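Inositol-1,4,5-trisphosphate 5-phosphatase 1 (Schizosaccharomyces pombe, PDB 1I9Z) is a synaptojanin whose catalytic domain, held in this chain, removes the 5-phosphate from soluble and lipid inositol phosphates, helping control phosphoinositide levels in membrane trafficking and signalling. Local coordinates at residues E83-V88 against L105-L110; H179-I184 against K245-F250; T183-L188 against S195-D200. All coordinates share one frame; numbering follows the deposited sequence.

In the fold
From the N terminus, contact 1 comes first: it closes a short loop and joins helix 78-94 to strand 102-110, the edge strand of the six-stranded sheet. It is complete before the other two begin. Contacts 2 and 3 both start on helix 174-187 and share Thr183 and Ile184. Contact 3 joins that helix to the loop before strand 201-205, and its short loop nests inside the longer one closed by contact 2, which joins the helix to the loop before strand 283-288. The two touch where Tyr181 OH lies 3.7 Å from Phe197 CZ; the centre of contact 1 is about 26 Å from that of contact 2 and about 22 Å from that of contact 3.

Contact 1. Residues E83-V88 against L105-L110; sequences EWESCV and LRSGQL
Between helix residues 83-88 and strand residues 105-110, the one contact is Glu85 with Ser107, through a single side-chain hydrogen bond; the CA atoms of this pair are 8.5 Å apart and the surface buried is just 68 Å². Along the helix, Glu83 O accepts from Cys87 N at 2.9 Å, evidence of a regular helical turn through the contact. Trp84 continues the helix, its O receiving Val88 N at 2.8 Å, while its ring meets that of Phe62 on a central strand. Glu85 faces the strand. Its CG is anti to its own carbonyl carbon (chi1 -64°) and the chain is extended beyond, which carries the carboxylate across to the serine. Ser107 OG donates to Glu85 OE2 at 2.6 Å. It arrives from above the carboxylate plane, 36° out of it. OE2 also forms a salt bridge with Arg81, one turn back, whose NH1 bonds to Gln109 OE1; this arginine, outside the two segments, adds a second link from the same helix to the strand, and probably stabilises the negative charge of the buried Glu85. OE1 has a weak hydrogen bond from Gln104 NE2. This is the outer helix-on-sheet layer of the DNase I-like sandwich: helix 78-94 lies over an edge of the six-stranded sheet, whereas Leu105 and Leu110 of the strand touch strands 127-136 and 147-155 of the other sheet. Val88, a further turn along from Glu85, packs on Phe118 of strand 113-120, the neighbour of 102-110, and Met116 of that strand touches both Glu85 and Ser107.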
ATOM      1  N   GLU A  83      12.278  -5.969  16.383  1.00 17.57           N
ATOM      2  CA  GLU A  83      13.693  -5.663  16.037  1.00 20.57           C
ATOM      3  C   GLU A  83      13.695  -4.853  14.720  1.00 18.85           C
ATOM      4  O   GLU A  83      14.453  -3.905  14.525  1.00 17.70           O
ATOM      5  CB  GLU A  83      14.466  -6.948  15.806  1.00 23.11           C
ATOM      6  CG  GLU A  83      14.797  -7.729  17.094  1.00 31.99           C
ATOM      7  CD  GLU A  83      15.508  -9.041  16.766  1.00 36.53           C
ATOM      8  OE1 GLU A  83      16.577  -8.965  16.125  1.00 40.60           O
ATOM      9  OE2 GLU A  83      15.002 -10.132  17.127  1.00 40.92           O
ATOM     10  N   TRP A  84      12.835  -5.282  13.782  1.00 18.55           N
ATOM     11  CA  TRP A  84      12.718  -4.564  12.528  1.00 15.18           C
ATOM     12  C   TRP A  84      12.171  -3.165  12.791  1.00 14.91           C
ATOM     13  O   TRP A  84      12.664  -2.196  12.217  1.00 15.87           O
ATOM     14  CB  TRP A  84      11.780  -5.338  11.547  1.00 14.69           C
ATOM     15  CG  TRP A  84      12.492  -6.480  10.981  1.00 14.61           C
ATOM     16  CD1 TRP A  84      12.297  -7.796  11.257  1.00 15.68           C
ATOM     17  CD2 TRP A  84      13.487  -6.414   9.961  1.00 15.64           C
ATOM     18  NE1 TRP A  84      13.089  -8.565  10.438  1.00 18.89           N
ATOM     19  CE2 TRP A  84      13.845  -7.738   9.643  1.00 17.18           C
ATOM     20  CE3 TRP A  84      14.111  -5.347   9.280  1.00 16.89           C
ATOM     21  CZ2 TRP A  84      14.818  -8.064   8.655  1.00 18.70           C
ATOM     22  CZ3 TRP A  84      15.076  -5.662   8.270  1.00 16.71           C
ATOM     23  CH2 TRP A  84      15.410  -7.022   7.986  1.00 17.94           C
ATOM     24  N   GLU A  85      11.149  -3.052  13.640  1.00 16.61           N
ATOM     25  CA  GLU A  85      10.618  -1.718  13.971  1.00 15.84           C
ATOM     26  C   GLU A  85      11.712  -0.809  14.500  1.00 18.04           C
ATOM     27  O   GLU A  85      11.791   0.382  14.160  1.00 17.06           O
ATOM     28  CB  GLU A  85       9.508  -1.776  15.066  1.00 17.40           C
ATOM     29  CG  GLU A  85       8.261  -2.549  14.568  1.00 17.29           C
ATOM     30  CD  GLU A  85       7.204  -2.763  15.631  1.00 21.16           C
ATOM     31  OE1 GLU A  85       7.375  -2.281  16.770  1.00 18.40           O
ATOM     32  OE2 GLU A  85       6.193  -3.420  15.342  1.00 22.04           O
ATOM     33  N   SER A  86      12.494  -1.353  15.429  1.00 17.64           N
ATOM     34  CA  SER A  86      13.555  -0.543  16.008  1.00 20.69           C
ATOM     35  C   SER A  86      14.558  -0.172  14.915  1.00 19.32           C
ATOM     36  O   SER A  86      15.105   0.966  14.919  1.00 19.37           O
ATOM     37  CB  SER A  86      14.269  -1.368  17.131  1.00 23.94           C
ATOM     38  OG  SER A  86      15.480  -0.731  17.485  1.00 28.81           O
ATOM     39  N   CYS A  87      14.847  -1.114  14.009  1.00 19.79           N
ATOM     40  CA  CYS A  87      15.809  -0.785  12.937  1.00 20.33           C
ATOM     41  C   CYS A  87      15.302   0.305  11.998  1.00 21.66           C
ATOM     42  O   CYS A  87      16.037   1.224  11.625  1.00 21.05           O
ATOM     43  CB  CYS A  87      16.209  -2.012  12.108  1.00 20.31           C
ATOM     44  SG  CYS A  87      17.244  -3.204  12.966  1.00 24.06           S
ATOM     45  N   VAL A  88      14.037   0.203  11.569  1.00 19.43           N
ATOM     46  CA  VAL A  88      13.508   1.223  10.685  1.00 20.33           C
ATOM     47  C   VAL A  88      13.449   2.584  11.369  1.00 21.44           C
ATOM     48  O   VAL A  88      13.850   3.632  10.791  1.00 22.26           O
ATOM     49  CB  VAL A  88      12.083   0.795  10.191  1.00 21.60           C
ATOM     50  CG1 VAL A  88      11.466   1.907   9.365  1.00 22.10           C
ATOM     51  CG2 VAL A  88      12.193  -0.496   9.402  1.00 19.20           C
ATOM     52  N   LEU A 105       3.408   5.054  14.244  1.00 17.90           N
ATOM     53  CA  LEU A 105       2.010   5.251  14.531  1.00 18.35           C
ATOM     54  C   LEU A 105       1.431   3.948  15.066  1.00 17.95           C
ATOM     55  O   LEU A 105       0.724   3.897  16.123  1.00 16.03           O
ATOM     56  CB  LEU A 105       1.297   5.647  13.235  1.00 19.18           C
ATOM     57  CG  LEU A 105      -0.131   6.103  13.279  1.00 18.69           C
ATOM     58  CD1 LEU A 105      -0.173   7.465  14.035  1.00 19.75           C
ATOM     59  CD2 LEU A 105      -0.681   6.255  11.812  1.00 19.67           C
ATOM     60  N   ARG A 106       1.672   2.872  14.323  1.00 16.46           N
ATOM     61  CA  ARG A 106       1.112   1.571  14.690  1.00 17.38           C
ATOM     62  C   ARG A 106       1.728   0.457  13.834  1.00 17.96           C
ATOM     63  O   ARG A 106       2.242   0.748  12.740  1.00 18.04           O
ATOM     64  CB  ARG A 106      -0.424   1.527  14.426  1.00 17.03           C
ATOM     65  CG  ARG A 106      -0.974   0.239  15.174  1.00 19.43           C
ATOM     66  CD  ARG A 106      -2.215  -0.702  14.844  1.00 29.15           C
ATOM     67  NE  ARG A 106      -3.386  -0.039  15.268  1.00 22.14           N
ATOM     68  CZ  ARG A 106      -4.616  -0.411  15.655  1.00 19.25           C
ATOM     69  NH1 ARG A 106      -5.221  -1.628  15.812  1.00 16.87           N
ATOM     70  NH2 ARG A 106      -5.327   0.670  15.905  1.00 16.18           N
ATOM     71  N   SER A 107       1.683  -0.775  14.329  1.00 16.41           N
ATOM     72  CA  SER A 107       2.141  -1.931  13.583  1.00 17.27           C
ATOM     73  C   SER A 107       1.158  -3.050  13.853  1.00 16.77           C
ATOM     74  O   SER A 107       0.426  -3.068  14.854  1.00 17.34           O
ATOM     75  CB  SER A 107       3.581  -2.409  13.911  1.00 17.48           C
ATOM     76  OG  SER A 107       3.607  -3.058  15.169  1.00 20.00           O
ATOM     77  N   GLY A 108       1.157  -4.012  12.956  1.00 16.35           N
ATOM     78  CA  GLY A 108       0.266  -5.157  13.069  1.00 16.80           C
ATOM     79  C   GLY A 108       1.030  -6.370  12.545  1.00 16.28           C
ATOM     80  O   GLY A 108       2.002  -6.208  11.756  1.00 14.54           O
ATOM     81  N   GLN A 109       0.554  -7.567  12.887  1.00 16.24           N
ATOM     82  CA  GLN A 109       1.244  -8.772  12.439  1.00 16.00           C
ATOM     83  C   GLN A 109       0.331  -9.955  12.311  1.00 15.91           C
ATOM     84  O   GLN A 109      -0.600 -10.104  13.137  1.00 16.44           O
ATOM     85  CB  GLN A 109       2.403  -9.048  13.434  1.00 17.35           C
ATOM     86  CG  GLN A 109       3.112 -10.353  13.179  1.00 20.96           C
ATOM     87  CD  GLN A 109       4.421 -10.428  13.973  1.00 26.52           C
ATOM     88  OE1 GLN A 109       4.517  -9.835  15.051  1.00 24.84           O
ATOM     89  NE2 GLN A 109       5.426 -11.159  13.436  1.00 26.99           N
ATOM     90  N   LEU A 110       0.546 -10.758  11.258  1.00 15.62           N
ATOM     91  CA  LEU A 110      -0.204 -12.034  11.057  1.00 18.47           C
ATOM     92  C   LEU A 110       0.867 -13.048  10.694  1.00 17.75           C
ATOM     93  O   LEU A 110       1.415 -13.073   9.573  1.00 15.86           O
ATOM     94  CB  LEU A 110      -1.270 -11.947   9.948  1.00 17.57           C
ATOM     95  CG  LEU A 110      -2.019 -13.289   9.837  1.00 19.39           C
ATOM     96  CD1 LEU A 110      -2.830 -13.555  11.092  1.00 21.80           C
ATOM     97  CD2 LEU A 110      -2.899 -13.245   8.529  1.00 20.59           C
TER

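Contact 2. Residues H179-I184 against K245-F250; sequences HDYRTI and KVFPFF
Tyr181, on helix 174-187, lays its ring across the loop 245-250 and accounts for about half of the surface the two segments bury. CB points toward the loop, and with CG anti to the backbone N (chi1 164°) the ring is swung out over residues 246-248. Tyr181 CB starts the contact, 3.8 Å from Val246 CG1, and CG still feels the same methyl. Beyond CG the ring spreads over the loop backbone: Val246 CA and Phe247 N lie over one of its faces, near the rim, and CE1 is 3.4 Å from Phe247 N. At the side of the ring, CD1 points over the centre of the Phe247 ring, 3.6 Å from its CE2. The centroids are 4.7 Å apart and the planes meet at 57°, an edge-to-face pair with the tyrosine supplying the edge. The outer end, Tyr181 OH, comes 3.4 Å from Pro248 CD. Here the loop bends in a type II turn, in which Phe250 N donates to Phe247 O at 3.1 Å. Trp204 of strand 201-205 meets both aromatic rings, and Phe208 stacks on Phe247, so the helix, loop and sheet share one aromatic core on this flank of the DNase I-like domain. Since no hydrogen bond links the two segments, the join rests on the shape match between ring, methyl and peptide, with dispersion and edge-to-face electrostatics as its chemistry.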
ATOM      1  N   HIS A 179      -8.546 -16.354  -5.110  1.00 20.39           N
ATOM      2  CA  HIS A 179      -9.452 -16.685  -4.024  1.00 19.81           C
ATOM      3  C   HIS A 179      -8.974 -15.953  -2.757  1.00 18.99           C
ATOM      4  O   HIS A 179      -9.784 -15.489  -1.925  1.00 16.00           O
ATOM      5  CB  HIS A 179      -9.410 -18.178  -3.783  1.00 22.26           C
ATOM      6  CG  HIS A 179     -10.084 -18.575  -2.510  1.00 23.26           C
ATOM      7  ND1 HIS A 179      -9.393 -19.055  -1.413  1.00 27.49           N
ATOM      8  CD2 HIS A 179     -11.389 -18.560  -2.163  1.00 23.93           C
ATOM      9  CE1 HIS A 179     -10.256 -19.335  -0.440  1.00 26.23           C
ATOM     10  NE2 HIS A 179     -11.474 -19.039  -0.874  1.00 28.30           N
ATOM     11  N   ASP A 180      -7.653 -15.881  -2.587  1.00 18.65           N
ATOM     12  CA  ASP A 180      -7.103 -15.192  -1.414  1.00 18.65           C
ATOM     13  C   ASP A 180      -7.453 -13.708  -1.466  1.00 18.45           C
ATOM     14  O   ASP A 180      -7.759 -13.073  -0.448  1.00 17.28           O
ATOM     15  CB  ASP A 180      -5.558 -15.336  -1.344  1.00 20.01           C
ATOM     16  CG  ASP A 180      -5.106 -16.703  -0.921  1.00 20.32           C
ATOM     17  OD1 ASP A 180      -5.946 -17.503  -0.477  1.00 19.72           O
ATOM     18  OD2 ASP A 180      -3.897 -17.022  -1.054  1.00 17.84           O
ATOM     19  N   TYR A 181      -7.394 -13.124  -2.660  1.00 16.08           N
ATOM     20  CA  TYR A 181      -7.774 -11.751  -2.817  1.00 14.96           C
ATOM     21  C   TYR A 181      -9.206 -11.559  -2.349  1.00 17.60           C
ATOM     22  O   TYR A 181      -9.518 -10.650  -1.557  1.00 18.96           O
ATOM     23  CB  TYR A 181      -7.715 -11.334  -4.315  1.00 16.30           C
ATOM     24  CG  TYR A 181      -8.458 -10.046  -4.560  1.00 16.94           C
ATOM     25  CD1 TYR A 181      -7.905  -8.836  -4.238  1.00 19.06           C
ATOM     26  CD2 TYR A 181      -9.818 -10.072  -4.944  1.00 19.44           C
ATOM     27  CE1 TYR A 181      -8.669  -7.654  -4.262  1.00 22.13           C
ATOM     28  CE2 TYR A 181     -10.591  -8.940  -4.958  1.00 21.34           C
ATOM     29  CZ  TYR A 181     -10.006  -7.721  -4.605  1.00 22.91           C
ATOM     30  OH  TYR A 181     -10.752  -6.612  -4.512  1.00 26.35           O
ATOM     31  N   ARG A 182     -10.101 -12.418  -2.839  1.00 15.67           N
ATOM     32  CA  ARG A 182     -11.502 -12.241  -2.482  1.00 16.66           C
ATOM     33  C   ARG A 182     -11.748 -12.419  -0.996  1.00 17.45           C
ATOM     34  O   ARG A 182     -12.556 -11.693  -0.420  1.00 18.34           O
ATOM     35  CB  ARG A 182     -12.378 -13.229  -3.253  1.00 16.79           C
ATOM     36  CG  ARG A 182     -12.326 -12.988  -4.768  1.00 20.98           C
ATOM     37  CD  ARG A 182     -13.425 -13.888  -5.438  1.00 21.67           C
ATOM     38  NE  ARG A 182     -12.872 -14.885  -6.339  1.00 31.51           N
ATOM     39  CZ  ARG A 182     -12.359 -16.029  -5.945  1.00 32.21           C
ATOM     40  NH1 ARG A 182     -12.328 -16.304  -4.665  1.00 39.30           N
ATOM     41  NH2 ARG A 182     -11.896 -16.901  -6.785  1.00 30.43           N
ATOM     42  N   THR A 183     -11.055 -13.386  -0.403  1.00 16.22           N
ATOM     43  CA  THR A 183     -11.165 -13.729   1.025  1.00 17.78           C
ATOM     44  C   THR A 183     -10.759 -12.549   1.873  1.00 18.12           C
ATOM     45  O   THR A 183     -11.426 -12.183   2.862  1.00 17.89           O
ATOM     46  CB  THR A 183     -10.283 -14.964   1.340  1.00 18.88           C
ATOM     47  OG1 THR A 183     -10.789 -16.109   0.632  1.00 20.70           O
ATOM     48  CG2 THR A 183     -10.292 -15.326   2.881  1.00 17.98           C
ATOM     49  N   ILE A 184      -9.659 -11.912   1.488  1.00 18.44           N
ATOM     50  CA  ILE A 184      -9.185 -10.763   2.228  1.00 16.91           C
ATOM     51  C   ILE A 184     -10.013  -9.528   1.993  1.00 17.05           C
ATOM     52  O   ILE A 184     -10.291  -8.753   2.922  1.00 19.52           O
ATOM     53  CB  ILE A 184      -7.680 -10.470   1.868  1.00 15.79           C
ATOM     54  CG1 ILE A 184      -6.815 -11.631   2.314  1.00 16.05           C
ATOM     55  CG2 ILE A 184      -7.276  -9.081   2.440  1.00 16.24           C
ATOM     56  CD1 ILE A 184      -5.358 -11.653   1.652  1.00 14.13           C
ATOM     57  N   LYS A 245     -11.210  -9.858 -12.423  1.00 36.29           N
ATOM     58  CA  LYS A 245     -11.331 -10.931 -11.413  1.00 37.02           C
ATOM     59  C   LYS A 245     -10.676 -10.558 -10.031  1.00 35.91           C
ATOM     60  O   LYS A 245     -11.211 -10.898  -8.950  1.00 35.98           O
ATOM     61  CB  LYS A 245     -10.665 -12.241 -11.907  1.00 40.39           C
ATOM     62  CG  LYS A 245     -11.133 -12.902 -13.258  1.00 43.42           C
ATOM     63  CD  LYS A 245     -10.633 -14.372 -13.253  1.00 44.49           C
ATOM     64  CE  LYS A 245     -10.530 -15.101 -14.645  1.00 46.54           C
ATOM     65  NZ  LYS A 245      -9.636 -16.389 -14.630  1.00 41.50           N
ATOM     66  N   VAL A 246      -9.527  -9.879 -10.062  1.00 31.13           N
ATOM     67  CA  VAL A 246      -8.863  -9.516  -8.801  1.00 27.21           C
ATOM     68  C   VAL A 246      -8.479  -8.068  -8.801  1.00 24.26           C
ATOM     69  O   VAL A 246      -8.262  -7.485  -9.854  1.00 23.25           O
ATOM     70  CB  VAL A 246      -7.588 -10.347  -8.537  1.00 27.11           C
ATOM     71  CG1 VAL A 246      -7.965 -11.682  -8.121  1.00 28.63           C
ATOM     72  CG2 VAL A 246      -6.685 -10.381  -9.780  1.00 26.54           C
ATOM     73  N   PHE A 247      -8.378  -7.483  -7.609  1.00 21.38           N
ATOM     74  CA  PHE A 247      -8.015  -6.067  -7.482  1.00 20.35           C
ATOM     75  C   PHE A 247      -8.691  -5.118  -8.484  1.00 20.92           C
ATOM     76  O   PHE A 247      -8.043  -4.313  -9.138  1.00 17.44           O
ATOM     77  CB  PHE A 247      -6.479  -5.845  -7.600  1.00 18.95           C
ATOM     78  CG  PHE A 247      -5.665  -6.696  -6.618  1.00 16.26           C
ATOM     79  CD1 PHE A 247      -5.146  -7.903  -7.005  1.00 15.25           C
ATOM     80  CD2 PHE A 247      -5.474  -6.260  -5.305  1.00 16.97           C
ATOM     81  CE1 PHE A 247      -4.422  -8.714  -6.126  1.00 16.40           C
ATOM     82  CE2 PHE A 247      -4.744  -7.075  -4.413  1.00 14.87           C
ATOM     83  CZ  PHE A 247      -4.221  -8.281  -4.836  1.00 15.08           C
ATOM     84  N   PRO A 248     -10.030  -5.197  -8.588  1.00 22.55           N
ATOM     85  CA  PRO A 248     -10.705  -4.286  -9.522  1.00 23.43           C
ATOM     86  C   PRO A 248     -10.502  -2.830  -9.067  1.00 24.23           C
ATOM     87  O   PRO A 248     -10.457  -2.480  -7.864  1.00 23.80           O
ATOM     88  CB  PRO A 248     -12.198  -4.726  -9.454  1.00 24.89           C
ATOM     89  CG  PRO A 248     -12.341  -5.338  -8.039  1.00 25.42           C
ATOM     90  CD  PRO A 248     -10.960  -6.106  -7.889  1.00 23.47           C
ATOM     91  N   PHE A 249     -10.387  -1.959 -10.038  1.00 22.68           N
ATOM     92  CA  PHE A 249     -10.160  -0.557  -9.821  1.00 24.08           C
ATOM     93  C   PHE A 249      -8.798  -0.228  -9.220  1.00 23.05           C
ATOM     94  O   PHE A 249      -8.568   0.910  -8.862  1.00 23.32           O
ATOM     95  CB  PHE A 249     -11.297   0.078  -8.997  1.00 27.56           C
ATOM     96  CG  PHE A 249     -12.669  -0.107  -9.624  1.00 32.42           C
ATOM     97  CD1 PHE A 249     -13.571  -1.025  -9.093  1.00 34.72           C
ATOM     98  CD2 PHE A 249     -13.022   0.594 -10.785  1.00 36.31           C
ATOM     99  CE1 PHE A 249     -14.801  -1.252  -9.708  1.00 36.97           C
ATOM    100  CE2 PHE A 249     -14.268   0.367 -11.409  1.00 36.19           C
ATOM    101  CZ  PHE A 249     -15.143  -0.556 -10.866  1.00 36.57           C
ATOM    102  N   PHE A 250      -7.911  -1.226  -9.071  1.00 20.24           N
ATOM    103  CA  PHE A 250      -6.556  -0.940  -8.635  1.00 17.94           C
ATOM    104  C   PHE A 250      -5.655  -0.769  -9.858  1.00 19.31           C
ATOM    105  O   PHE A 250      -5.846  -1.427 -10.891  1.00 18.48           O
ATOM    106  CB  PHE A 250      -5.930  -2.088  -7.820  1.00 17.01           C
ATOM    107  CG  PHE A 250      -6.367  -2.108  -6.389  1.00 16.53           C
ATOM    108  CD1 PHE A 250      -7.617  -2.677  -6.055  1.00 18.73           C
ATOM    109  CD2 PHE A 250      -5.552  -1.506  -5.393  1.00 18.64           C
ATOM    110  CE1 PHE A 250      -8.068  -2.656  -4.723  1.00 20.61           C
ATOM    111  CE2 PHE A 250      -5.969  -1.478  -4.040  1.00 19.00           C
ATOM    112  CZ  PHE A 250      -7.211  -2.047  -3.705  1.00 19.65           C
TER

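Contact 3. Residues T183-L188 against S195-D200; sequences TIASGL and SIFNHD
Apolar contact between Leu188 and Ile196, and between Ala185 and Phe197, brings the end of helix 174-187 against the loop leading to strand 201-205. Leu188 and Ile196 cross at a slant. At Ile196, chi1 of 59° for CG1 leaves CG2 anti to the carbonyl carbon, which brings it 3.7 Å from Leu188 CD2; both side chains also rest on Ile163 of strand 158-166. Beside them Ala185 CB lies at the edge of the Phe197 ring, near its plane, with CZ at 3.8 Å; Ile196 CG1 lies over a face of that same ring. Water supplies the polar link. One molecule donates to Ala185 O at 2.8 Å. It also donates to Leu188 O at 2.7 Å, spanning the point where Leu188 leaves helical geometry. From Ile196 N it accepts at 2.9 Å. A third group of bonds shapes the loop itself. Phe197 N donates to Ser195 OG at 3.1 Å, an ST turn, while Ser195 N reaches Asn198 OD1 at 3.2 Å with an N-H...O angle of 165°. His199 ND1 donates to Ile196 O at 2.8 Å, well above the carbonyl plane, and its NE2 is bonded to Arg152, so the imidazole is tied at both nitrogens. In this helix-to-strand connection of the DNase I-like sandwich, no direct hydrogen bond crosses between the segments: methyls and a ring edge make the direct contacts, and the bridging water serves the helix-end carbonyls and a loop amide together.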
ATOM      1  N   THR A 183     -11.055 -13.386  -0.403  1.00 16.22           N
ATOM      2  CA  THR A 183     -11.165 -13.729   1.025  1.00 17.78           C
ATOM      3  C   THR A 183     -10.759 -12.549   1.873  1.00 18.12           C
ATOM      4  O   THR A 183     -11.426 -12.183   2.862  1.00 17.89           O
ATOM      5  CB  THR A 183     -10.283 -14.964   1.340  1.00 18.88           C
ATOM      6  OG1 THR A 183     -10.789 -16.109   0.632  1.00 20.70           O
ATOM      7  CG2 THR A 183     -10.292 -15.326   2.881  1.00 17.98           C
ATOM      8  N   ILE A 184      -9.659 -11.912   1.488  1.00 18.44           N
ATOM      9  CA  ILE A 184      -9.185 -10.763   2.228  1.00 16.91           C
ATOM     10  C   ILE A 184     -10.013  -9.528   1.993  1.00 17.05           C
ATOM     11  O   ILE A 184     -10.291  -8.753   2.922  1.00 19.52           O
ATOM     12  CB  ILE A 184      -7.680 -10.470   1.868  1.00 15.79           C
ATOM     13  CG1 ILE A 184      -6.815 -11.631   2.314  1.00 16.05           C
ATOM     14  CG2 ILE A 184      -7.276  -9.081   2.440  1.00 16.24           C
ATOM     15  CD1 ILE A 184      -5.358 -11.653   1.652  1.00 14.13           C
ATOM     16  N   ALA A 185     -10.398  -9.267   0.748  1.00 17.08           N
ATOM     17  CA  ALA A 185     -11.184  -8.049   0.460  1.00 17.79           C
ATOM     18  C   ALA A 185     -12.553  -8.122   1.191  1.00 19.91           C
ATOM     19  O   ALA A 185     -13.080  -7.115   1.672  1.00 20.27           O
ATOM     20  CB  ALA A 185     -11.384  -7.928  -1.037  1.00 18.37           C
ATOM     21  N   SER A 186     -13.135  -9.315   1.268  1.00 21.32           N
ATOM     22  CA  SER A 186     -14.415  -9.446   2.000  1.00 23.02           C
ATOM     23  C   SER A 186     -14.181  -9.602   3.501  1.00 23.22           C
ATOM     24  O   SER A 186     -15.002  -9.191   4.325  1.00 23.76           O
ATOM     25  CB  SER A 186     -15.185 -10.697   1.562  1.00 25.50           C
ATOM     26  OG  SER A 186     -15.311 -10.748   0.143  1.00 29.92           O
ATOM     27  N   GLY A 187     -13.059 -10.195   3.881  1.00 21.28           N
ATOM     28  CA  GLY A 187     -12.857 -10.466   5.304  1.00 22.54           C
ATOM     29  C   GLY A 187     -12.222  -9.433   6.204  1.00 23.45           C
ATOM     30  O   GLY A 187     -12.396  -9.482   7.430  1.00 24.96           O
ATOM     31  N   LEU A 188     -11.452  -8.520   5.635  1.00 23.33           N
ATOM     32  CA  LEU A 188     -10.791  -7.517   6.454  1.00 23.81           C
ATOM     33  C   LEU A 188     -11.844  -6.505   6.927  1.00 23.41           C
ATOM     34  O   LEU A 188     -12.559  -5.899   6.108  1.00 25.03           O
ATOM     35  CB  LEU A 188      -9.728  -6.837   5.606  1.00 23.00           C
ATOM     36  CG  LEU A 188      -8.229  -6.632   5.802  1.00 26.31           C
ATOM     37  CD1 LEU A 188      -7.525  -7.651   6.744  1.00 22.54           C
ATOM     38  CD2 LEU A 188      -7.634  -6.569   4.397  1.00 22.03           C
ATOM     39  N   SER A 195     -14.944  -1.409   6.011  1.00 26.36           N
ATOM     40  CA  SER A 195     -14.193  -2.223   5.057  1.00 25.15           C
ATOM     41  C   SER A 195     -13.002  -1.486   4.497  1.00 23.27           C
ATOM     42  O   SER A 195     -12.812  -0.306   4.725  1.00 22.49           O
ATOM     43  CB  SER A 195     -15.066  -2.648   3.873  1.00 27.54           C
ATOM     44  OG  SER A 195     -15.153  -1.565   2.938  1.00 28.47           O
ATOM     45  N   ILE A 196     -12.187  -2.180   3.715  1.00 21.73           N
ATOM     46  CA  ILE A 196     -11.024  -1.492   3.161  1.00 21.80           C
ATOM     47  C   ILE A 196     -11.405  -0.484   2.052  1.00 21.49           C
ATOM     48  O   ILE A 196     -10.678   0.503   1.774  1.00 20.40           O
ATOM     49  CB  ILE A 196      -9.980  -2.510   2.553  1.00 21.72           C
ATOM     50  CG1 ILE A 196     -10.602  -3.350   1.432  1.00 22.26           C
ATOM     51  CG2 ILE A 196      -9.395  -3.404   3.637  1.00 18.05           C
ATOM     52  CD1 ILE A 196      -9.567  -3.993   0.556  1.00 27.17           C
ATOM     53  N   PHE A 197     -12.579  -0.679   1.449  1.00 21.87           N
ATOM     54  CA  PHE A 197     -12.941   0.150   0.316  1.00 23.25           C
ATOM     55  C   PHE A 197     -13.491   1.501   0.641  1.00 25.57           C
ATOM     56  O   PHE A 197     -13.474   2.414  -0.208  1.00 24.77           O
ATOM     57  CB  PHE A 197     -13.911  -0.619  -0.596  1.00 25.41           C
ATOM     58  CG  PHE A 197     -13.331  -1.915  -1.114  1.00 28.01           C
ATOM     59  CD1 PHE A 197     -13.694  -3.136  -0.541  1.00 30.30           C
ATOM     60  CD2 PHE A 197     -12.367  -1.901  -2.123  1.00 29.40           C
ATOM     61  CE1 PHE A 197     -13.117  -4.332  -0.953  1.00 30.61           C
ATOM     62  CE2 PHE A 197     -11.769  -3.087  -2.561  1.00 31.94           C
ATOM     63  CZ  PHE A 197     -12.144  -4.310  -1.972  1.00 32.91           C
ATOM     64  N   ASN A 198     -13.922   1.651   1.896  1.00 26.52           N
ATOM     65  CA  ASN A 198     -14.498   2.883   2.390  1.00 29.10           C
ATOM     66  C   ASN A 198     -13.418   3.931   2.691  1.00 27.07           C
ATOM     67  O   ASN A 198     -13.427   4.456   3.800  1.00 26.70           O
ATOM     68  CB  ASN A 198     -15.263   2.588   3.709  1.00 34.95           C
ATOM     69  CG  ASN A 198     -16.414   1.541   3.555  1.00 40.46           C
ATOM     70  OD1 ASN A 198     -16.713   0.744   4.518  1.00 41.97           O
ATOM     71  ND2 ASN A 198     -17.093   1.563   2.392  1.00 41.82           N
ATOM     72  N   HIS A 199     -12.509   4.216   1.736  1.00 23.29           N
ATOM     73  CA  HIS A 199     -11.423   5.169   1.858  1.00 21.60           C
ATOM     74  C   HIS A 199     -11.157   5.913   0.552  1.00 22.83           C
ATOM     75  O   HIS A 199     -11.351   5.339  -0.528  1.00 23.54           O
ATOM     76  CB  HIS A 199     -10.119   4.423   2.214  1.00 20.29           C
ATOM     77  CG  HIS A 199     -10.185   3.743   3.551  1.00 18.15           C
ATOM     78  ND1 HIS A 199     -10.680   2.472   3.727  1.00 18.07           N
ATOM     79  CD2 HIS A 199      -9.976   4.240   4.788  1.00 16.37           C
ATOM     80  CE1 HIS A 199     -10.789   2.214   5.025  1.00 19.97           C
ATOM     81  NE2 HIS A 199     -10.374   3.279   5.690  1.00 19.02           N
ATOM     82  N   ASP A 200     -10.654   7.133   0.654  1.00 22.96           N
ATOM     83  CA  ASP A 200     -10.242   7.901  -0.537  1.00 23.30           C
ATOM     84  C   ASP A 200      -9.063   7.232  -1.250  1.00 22.31           C
ATOM     85  O   ASP A 200      -9.027   7.176  -2.494  1.00 19.25           O
ATOM     86  CB  ASP A 200      -9.846   9.310  -0.121  1.00 24.94           C
ATOM     87  CG  ASP A 200     -11.010  10.018   0.527  1.00 29.20           C
ATOM     88  OD1 ASP A 200     -12.008  10.263  -0.196  1.00 29.83           O
ATOM     89  OD2 ASP A 200     -10.994  10.230   1.752  1.00 28.54           O
TER
HETATM   90  O   HOH W   1     -12.720  -5.060   3.577  1.00 23.20           O